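Local coordinates for protein Alpha/beta hydrolase (Legionella pneumophila subsp. pneumophila str. Philadelphia 1, PDB 4EZI) that is of unknown function but has the alpha/beta hydrolase fold and probably works as a serine hydrolase, perhaps a lipase-like one that acts on ester substrates, at residues A[166-171]-A[349-354]; A[198-203]-A[319-324]; A[77-82]-A[103-108]. All coordinates share one frame; numbering follows the deposited sequence.

In the fold
All three contacts are buried, and they lie on or at the strand ends of the central sheet of the alpha/beta hydrolase fold. Contacts 1 and 2 lie where loops leave the strands; they touch each other, with centres about 10 Å apart. Contact 1 holds two members of the probable triad and contact 2 lies beside it. Contact 1 is polar, pairing a serine and a tyrosine with the loop that carries His-351, whereas contact 2 joins two neighbouring loops through one valine and a bridging water. Contact 3 packs a helix against the sheet with apolar and aromatic groups. It shares the sheet with contact 1, since strands 74-80 and 162-168 are neighbours, but has no touch with contact 2.

Contact 1: residues A[166-171]-A[349-354]; sequences AGYSEG and LDHVQA
Ser-169 meets His-351 from a backbone few residues adopt: its phi is positive, 64°, in the tight turn between a strand and a helix. This matches the nucleophile elbow of alpha/beta hydrolases, which lifts the serine out of the sheet; Gly-167 and Gly-171, lacking side chains, let the strand and helix ends lie close. With OG trans to the backbone N (chi1 -163°), the hydroxyl reaches the edge of the imidazole in its plane, and Ser-169 OG and His-351 NE2 share a hydrogen bond of 2.7 Å. His-351 ND1 is hydrogen-bonded to Asp-318 OD2, consistent with a Ser-His-Asp catalytic triad. Tyr-168 meets the histidine in two ways. Its OH donates to His-351 O at 2.7 Å, in the carbonyl plane and on a lone pair, while its CE2 sits over the centre of the imidazole, the two rings meeting obliquely at 39°. The 349-354 loop is folded by an Asx motif: Asp-350 OD1 takes the N-H of Gln-353 at 2.8 Å, as Gln-353 OE1 takes that of Asp-350. Strand 162-168 and helix 170-185 face this loop between strand 340-344 and helix 355-370, with Val-358 of that helix against Tyr-168.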
# COMPACT_ATOMS: atom_id res chain seq x y z
N ALA A 166 0.38 8.15 -1.39
CA ALA A 166 1.65 7.41 -1.45
C ALA A 166 1.47 6.04 -0.82
O ALA A 166 0.55 5.81 -0.05
CB ALA A 166 2.77 8.16 -0.75
N GLY A 167 2.42 5.16 -1.10
CA GLY A 167 2.46 3.87 -0.46
C GLY A 167 3.71 3.15 -0.88
O GLY A 167 4.45 3.65 -1.72
N TYR A 168 3.93 1.94 -0.35
CA TYR A 168 5.12 1.16 -0.70
C TYR A 168 4.71 -0.27 -0.94
O TYR A 168 3.92 -0.84 -0.20
CB TYR A 168 6.16 1.21 0.42
CG TYR A 168 7.56 0.85 -0.04
CD1 TYR A 168 8.31 1.75 -0.77
CD2 TYR A 168 8.14 -0.40 0.21
CE1 TYR A 168 9.59 1.44 -1.22
CE2 TYR A 168 9.40 -0.73 -0.24
CZ TYR A 168 10.12 0.20 -0.96
OH TYR A 168 11.35 -0.09 -1.47
N SER A 169 5.31 -0.88 -1.96
CA SER A 169 5.20 -2.32 -2.22
C SER A 169 3.73 -2.65 -2.53
O SER A 169 3.19 -2.05 -3.47
CB SER A 169 5.85 -3.09 -1.06
OG SER A 169 6.13 -4.43 -1.40
N GLU A 170 3.07 -3.55 -1.81
CA GLU A 170 1.63 -3.73 -2.02
C GLU A 170 0.92 -2.37 -2.02
O GLU A 170 -0.02 -2.16 -2.78
CB GLU A 170 1.00 -4.62 -0.93
CG GLU A 170 -0.48 -4.87 -1.17
CD GLU A 170 -1.22 -5.55 -0.06
OE1 GLU A 170 -0.69 -5.68 1.05
OE2 GLU A 170 -2.38 -5.99 -0.34
N GLY A 171 1.36 -1.49 -1.14
CA GLY A 171 0.78 -0.16 -1.04
C GLY A 171 1.04 0.78 -2.19
O GLY A 171 0.28 1.72 -2.38
N LEU A 349 20.51 -1.00 -4.00
CA LEU A 349 19.76 -1.17 -2.75
C LEU A 349 18.54 -2.04 -3.04
O LEU A 349 17.87 -1.86 -4.05
CB LEU A 349 19.30 0.16 -2.16
CG LEU A 349 20.40 1.09 -1.65
CD1 LEU A 349 19.75 2.37 -1.16
CD2 LEU A 349 21.26 0.39 -0.57
N ASP A 350 18.27 -2.98 -2.14
CA ASP A 350 17.14 -3.90 -2.32
C ASP A 350 15.82 -3.27 -1.86
O ASP A 350 15.75 -2.10 -1.48
CB ASP A 350 17.45 -5.26 -1.69
CG ASP A 350 17.39 -5.27 -0.18
OD1 ASP A 350 16.69 -4.44 0.44
OD2 ASP A 350 18.02 -6.19 0.40
N HIS A 351 14.74 -4.04 -1.97
CA HIS A 351 13.39 -3.52 -1.69
C HIS A 351 13.27 -2.96 -0.28
O HIS A 351 12.53 -2.00 -0.04
CB HIS A 351 12.42 -4.69 -1.85
CG HIS A 351 10.96 -4.32 -1.90
ND1 HIS A 351 10.40 -3.61 -2.94
CD2 HIS A 351 9.92 -4.67 -1.09
CE1 HIS A 351 9.08 -3.55 -2.78
NE2 HIS A 351 8.76 -4.19 -1.67
N VAL A 352 13.95 -3.58 0.66
CA VAL A 352 13.89 -3.14 2.05
C VAL A 352 14.84 -1.97 2.31
O VAL A 352 14.47 -0.94 2.88
CB VAL A 352 14.17 -4.31 3.00
CG1 VAL A 352 14.14 -3.85 4.45
CG2 VAL A 352 13.17 -5.44 2.74
N GLN A 353 16.08 -2.14 1.88
CA GLN A 353 17.07 -1.10 2.09
C GLN A 353 16.68 0.24 1.46
O GLN A 353 17.02 1.31 1.99
CB GLN A 353 18.42 -1.53 1.51
CG GLN A 353 19.01 -2.78 2.14
CD GLN A 353 20.11 -3.42 1.29
OE1 GLN A 353 20.10 -3.36 0.05
NE2 GLN A 353 21.07 -4.03 1.96
N ALA A 354 16.04 0.19 0.30
CA ALA A 354 15.67 1.39 -0.43
C ALA A 354 14.52 2.15 0.21
O ALA A 354 14.29 3.30 -0.12
CB ALA A 354 15.32 1.04 -1.88

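Contact 2: residues A[198-203]-A[319-324]; sequences SAPYGW and RDVPYA
Val-321 carries the contact, its CB pointing at the loop of Ser-198, Ala-199 and Pro-200. The first carbon of the side chain, CB, already comes within 4.1 Å of Ala-199 O, and beyond it the two methyls part. CG1, anti to the carbonyl carbon at a chi1 of -64°, lies 4.0 Å from Pro-200 CB, an apolar meeting. CG2 takes the place between the backbone N and the carbonyl carbon and is in van der Waals contact with two peptide oxygens, 3.5 Å from Ser-198 O and 3.8 Å from Ala-199 O. A branched, compact residue suits this spot, because one methyl meets the CB side of the proline and the other the backbone oxygens. Polar linkage is left to a bridging water: it donates to Ala-199 O at 2.9 Å and to Pro-322 O at 2.7 Å, and accepts the N-H of Tyr-201 at 2.9 Å. Val-321 and Asp-320 both give their backbone N-H to Asp-318 OD1, a second-shell grip on the probable triad acid, and the valine also lies close to a bound di(hydroxyethyl)ether. The loop that follows strand 193-197 is thereby set against the one that leads into helix 323-334, with helix 203-212 beside both: Thr-206 touches Pro-200 and Pro-322.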
# COMPACT_ATOMS: atom_id res chain seq x y z
N SER A 198 8.02 1.60 -5.11
CA SER A 198 8.40 0.20 -5.36
C SER A 198 7.17 -0.70 -5.55
O SER A 198 7.05 -1.74 -4.91
CB SER A 198 9.31 -0.31 -4.24
OG SER A 198 10.48 0.49 -4.19
N ALA A 199 6.29 -0.29 -6.45
CA ALA A 199 5.07 -1.05 -6.68
C ALA A 199 5.32 -2.18 -7.66
O ALA A 199 6.18 -2.09 -8.54
CB ALA A 199 4.01 -0.17 -7.25
N PRO A 200 4.52 -3.25 -7.59
CA PRO A 200 4.47 -4.24 -8.66
C PRO A 200 3.66 -3.71 -9.81
O PRO A 200 2.55 -3.24 -9.61
CB PRO A 200 3.77 -5.44 -8.02
CG PRO A 200 2.87 -4.83 -6.98
CD PRO A 200 3.61 -3.59 -6.48
N TYR A 201 4.21 -3.78 -11.02
CA TYR A 201 3.54 -3.38 -12.22
C TYR A 201 3.57 -4.52 -13.24
O TYR A 201 4.62 -5.05 -13.57
CB TYR A 201 4.19 -2.16 -12.89
CG TYR A 201 4.25 -0.90 -12.05
CD1 TYR A 201 3.19 0.00 -12.00
CD2 TYR A 201 5.38 -0.62 -11.32
CE1 TYR A 201 3.28 1.19 -11.23
CE2 TYR A 201 5.48 0.54 -10.55
CZ TYR A 201 4.42 1.42 -10.49
OH TYR A 201 4.49 2.55 -9.72
N GLY A 202 2.39 -4.89 -13.70
CA GLY A 202 2.23 -5.86 -14.78
C GLY A 202 2.13 -7.29 -14.30
O GLY A 202 3.02 -7.79 -13.60
N TRP A 203 1.07 -7.97 -14.72
CA TRP A 203 0.86 -9.35 -14.32
C TRP A 203 2.00 -10.25 -14.81
O TRP A 203 2.62 -10.96 -14.03
CB TRP A 203 -0.48 -9.83 -14.86
CG TRP A 203 -0.73 -11.27 -14.61
CD1 TRP A 203 -0.79 -12.26 -15.53
CD2 TRP A 203 -0.88 -11.90 -13.33
NE1 TRP A 203 -1.01 -13.48 -14.91
CE2 TRP A 203 -1.06 -13.28 -13.56
CE3 TRP A 203 -0.90 -11.44 -12.00
CZ2 TRP A 203 -1.25 -14.19 -12.53
CZ3 TRP A 203 -1.09 -12.34 -10.98
CH2 TRP A 203 -1.26 -13.70 -11.25
N ARG A 319 14.87 -6.74 -5.78
CA ARG A 319 14.75 -8.16 -6.04
C ARG A 319 13.38 -8.70 -5.63
O ARG A 319 13.15 -9.91 -5.69
CB ARG A 319 15.88 -8.95 -5.38
CG ARG A 319 17.29 -8.51 -5.77
CD ARG A 319 17.47 -8.31 -7.25
NE ARG A 319 17.10 -9.44 -8.09
CZ ARG A 319 16.95 -9.39 -9.42
NH1 ARG A 319 17.11 -8.25 -10.09
NH2 ARG A 319 16.59 -10.49 -10.09
N ASP A 320 12.47 -7.81 -5.22
CA ASP A 320 11.11 -8.23 -4.84
C ASP A 320 10.07 -7.95 -5.91
O ASP A 320 9.17 -8.77 -6.10
CB ASP A 320 10.64 -7.53 -3.58
CG ASP A 320 11.29 -8.02 -2.31
OD1 ASP A 320 12.46 -8.43 -2.33
OD2 ASP A 320 10.60 -7.98 -1.26
N VAL A 321 10.16 -6.79 -6.56
CA VAL A 321 9.28 -6.40 -7.65
C VAL A 321 10.12 -5.83 -8.79
O VAL A 321 11.11 -5.14 -8.55
CB VAL A 321 8.19 -5.39 -7.22
CG1 VAL A 321 7.25 -6.02 -6.18
CG2 VAL A 321 8.82 -4.18 -6.69
N PRO A 322 9.75 -6.12 -10.04
CA PRO A 322 10.64 -5.83 -11.16
C PRO A 322 10.66 -4.36 -11.52
O PRO A 322 9.62 -3.78 -11.84
CB PRO A 322 10.06 -6.66 -12.30
CG PRO A 322 8.61 -6.79 -11.97
CD PRO A 322 8.56 -6.88 -10.47
N TYR A 323 11.83 -3.77 -11.53
CA TYR A 323 11.96 -2.38 -11.95
C TYR A 323 11.52 -2.21 -13.39
O TYR A 323 11.01 -1.15 -13.76
CB TYR A 323 13.38 -1.85 -11.71
CG TYR A 323 13.40 -0.33 -11.73
CD1 TYR A 323 13.12 0.37 -10.57
CD2 TYR A 323 13.64 0.38 -12.88
CE1 TYR A 323 13.09 1.73 -10.54
CE2 TYR A 323 13.59 1.79 -12.86
CZ TYR A 323 13.31 2.45 -11.68
OH TYR A 323 13.27 3.82 -11.64
N ALA A 324 11.71 -3.24 -14.22
CA ALA A 324 11.22 -3.21 -15.60
C ALA A 324 9.72 -2.93 -15.66
O ALA A 324 9.23 -2.34 -16.62
CB ALA A 324 11.57 -4.49 -16.35
O HOH W 1 7.13 -3.78 -10.71

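Contact 3: residues A[77-82]-A[103-108]; sequences ISYQHG and AAYGNS
Ile-77 and Tyr-79 meet Tyr-105 by apolar contact, and the shortest polar bond, 2.6 Å from His-81 ND1 to Gly-82 O, is made just past the strand end, in the ring plane and on a carbonyl lone pair. The imidazole is held at both nitrogens, since its NE2 bonds Asp-117 O beyond strand 112-116. Ser-78 OG donates to Gln-80 OE1 at 2.7 Å, while the amide NE2 turns to Ser-78 O, above its carbonyl plane, and to Thr-175 OG1; Ile-77 and Tyr-79 point to the other face, toward the helix. This is a beta-alpha-beta crossover: strand 74-80 leads through helix 99-108 to its parallel neighbour, strand 112-116, and Tyr-105 is one helix residue that covers the first strand; Tyr-101 stacks on Tyr-79. Ile-77 CD1 stands 3.8 Å from the centroid of the Tyr-105 ring, 8° off its normal, a CH-pi contact over the face. With CG1 trans to the backbone N (chi1 -170°), the isoleucine spreads across the ring, and its other branch, CG2, packs on Tyr-105 CB at 3.8 Å. Tyr-79 crosses Tyr-105, Tyr-79 CD2 to Tyr-105 CE2 at 3.5 Å, the ring planes oblique at 42°. One broad, flat ring suits both strand positions. Around Tyr-105 the helix widens into a pi-type turn, Ser-108 N bonding Ala-103 O at 2.9 Å, and Tyr-105 also touches Leu-359 of helix 355-370.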
# COMPACT_ATOMS: atom_id res chain seq x y z
N ILE A 77 -2.43 13.48 3.49
CA ILE A 77 -1.70 12.43 2.78
C ILE A 77 -2.32 11.09 3.17
O ILE A 77 -2.49 10.79 4.36
CB ILE A 77 -0.19 12.51 3.04
CG1 ILE A 77 0.62 11.58 2.11
CG2 ILE A 77 0.18 12.33 4.51
CD1 ILE A 77 0.83 10.18 2.61
N SER A 78 -2.71 10.32 2.15
CA SER A 78 -3.22 8.96 2.36
C SER A 78 -2.07 8.04 2.03
O SER A 78 -1.62 8.01 0.89
CB SER A 78 -4.44 8.70 1.45
OG SER A 78 -5.01 7.43 1.67
N TYR A 79 -1.60 7.29 3.03
CA TYR A 79 -0.48 6.41 2.91
C TYR A 79 -0.95 4.95 3.03
O TYR A 79 -1.48 4.56 4.07
CB TYR A 79 0.62 6.70 3.96
CG TYR A 79 1.83 5.85 3.70
CD1 TYR A 79 1.94 4.56 4.25
CD2 TYR A 79 2.80 6.28 2.83
CE1 TYR A 79 3.03 3.77 3.96
CE2 TYR A 79 3.88 5.49 2.48
CZ TYR A 79 3.99 4.23 3.04
OH TYR A 79 5.07 3.43 2.72
N GLN A 80 -0.65 4.18 1.99
CA GLN A 80 -1.06 2.78 1.86
C GLN A 80 0.14 1.87 2.13
O GLN A 80 1.13 1.86 1.39
CB GLN A 80 -1.58 2.57 0.45
CG GLN A 80 -2.95 3.17 0.17
CD GLN A 80 -3.02 4.66 0.33
OE1 GLN A 80 -3.70 5.14 1.23
NE2 GLN A 80 -2.34 5.41 -0.54
N HIS A 81 0.04 1.09 3.20
CA HIS A 81 1.15 0.26 3.67
C HIS A 81 1.46 -0.93 2.77
O HIS A 81 0.64 -1.37 1.97
CB HIS A 81 0.92 -0.18 5.12
CG HIS A 81 -0.18 -1.18 5.30
ND1 HIS A 81 -0.03 -2.52 4.96
CD2 HIS A 81 -1.40 -1.08 5.87
CE1 HIS A 81 -1.14 -3.17 5.26
NE2 HIS A 81 -1.98 -2.33 5.84
N GLY A 82 2.65 -1.49 2.97
CA GLY A 82 3.08 -2.66 2.23
C GLY A 82 2.56 -3.97 2.79
O GLY A 82 1.65 -4.00 3.62
N ALA A 103 6.25 10.26 11.44
CA ALA A 103 7.31 11.22 11.64
C ALA A 103 7.56 12.03 10.37
O ALA A 103 7.71 13.25 10.41
CB ALA A 103 8.56 10.52 12.14
N ALA A 104 7.65 11.32 9.25
CA ALA A 104 7.97 11.98 7.99
C ALA A 104 6.81 12.84 7.48
O ALA A 104 7.00 13.99 7.14
CB ALA A 104 8.40 10.91 6.96
N TYR A 105 5.63 12.24 7.41
CA TYR A 105 4.49 12.91 6.80
C TYR A 105 3.75 13.86 7.73
O TYR A 105 3.16 14.84 7.25
CB TYR A 105 3.50 11.88 6.26
CG TYR A 105 3.95 11.17 5.01
CD1 TYR A 105 4.10 11.86 3.83
CD2 TYR A 105 4.21 9.79 4.99
CE1 TYR A 105 4.51 11.22 2.66
CE2 TYR A 105 4.62 9.14 3.84
CZ TYR A 105 4.77 9.86 2.67
OH TYR A 105 5.13 9.25 1.48
N GLY A 106 3.74 13.53 9.01
CA GLY A 106 2.99 14.28 10.01
C GLY A 106 3.88 15.22 10.79
O GLY A 106 3.76 16.45 10.65
N ASN A 107 4.76 14.68 11.63
CA ASN A 107 5.57 15.55 12.48
C ASN A 107 6.47 16.49 11.70
O ASN A 107 6.67 17.62 12.14
CB ASN A 107 6.41 14.78 13.49
CG ASN A 107 5.60 13.84 14.33
OD1 ASN A 107 5.29 12.75 13.90
ND2 ASN A 107 5.29 14.24 15.57
N SER A 108 7.02 16.03 10.58
CA SER A 108 7.86 16.87 9.73
C SER A 108 7.04 17.60 8.67
O SER A 108 6.97 18.84 8.70
CB SER A 108 9.00 16.06 9.08
OG SER A 108 9.75 16.89 8.23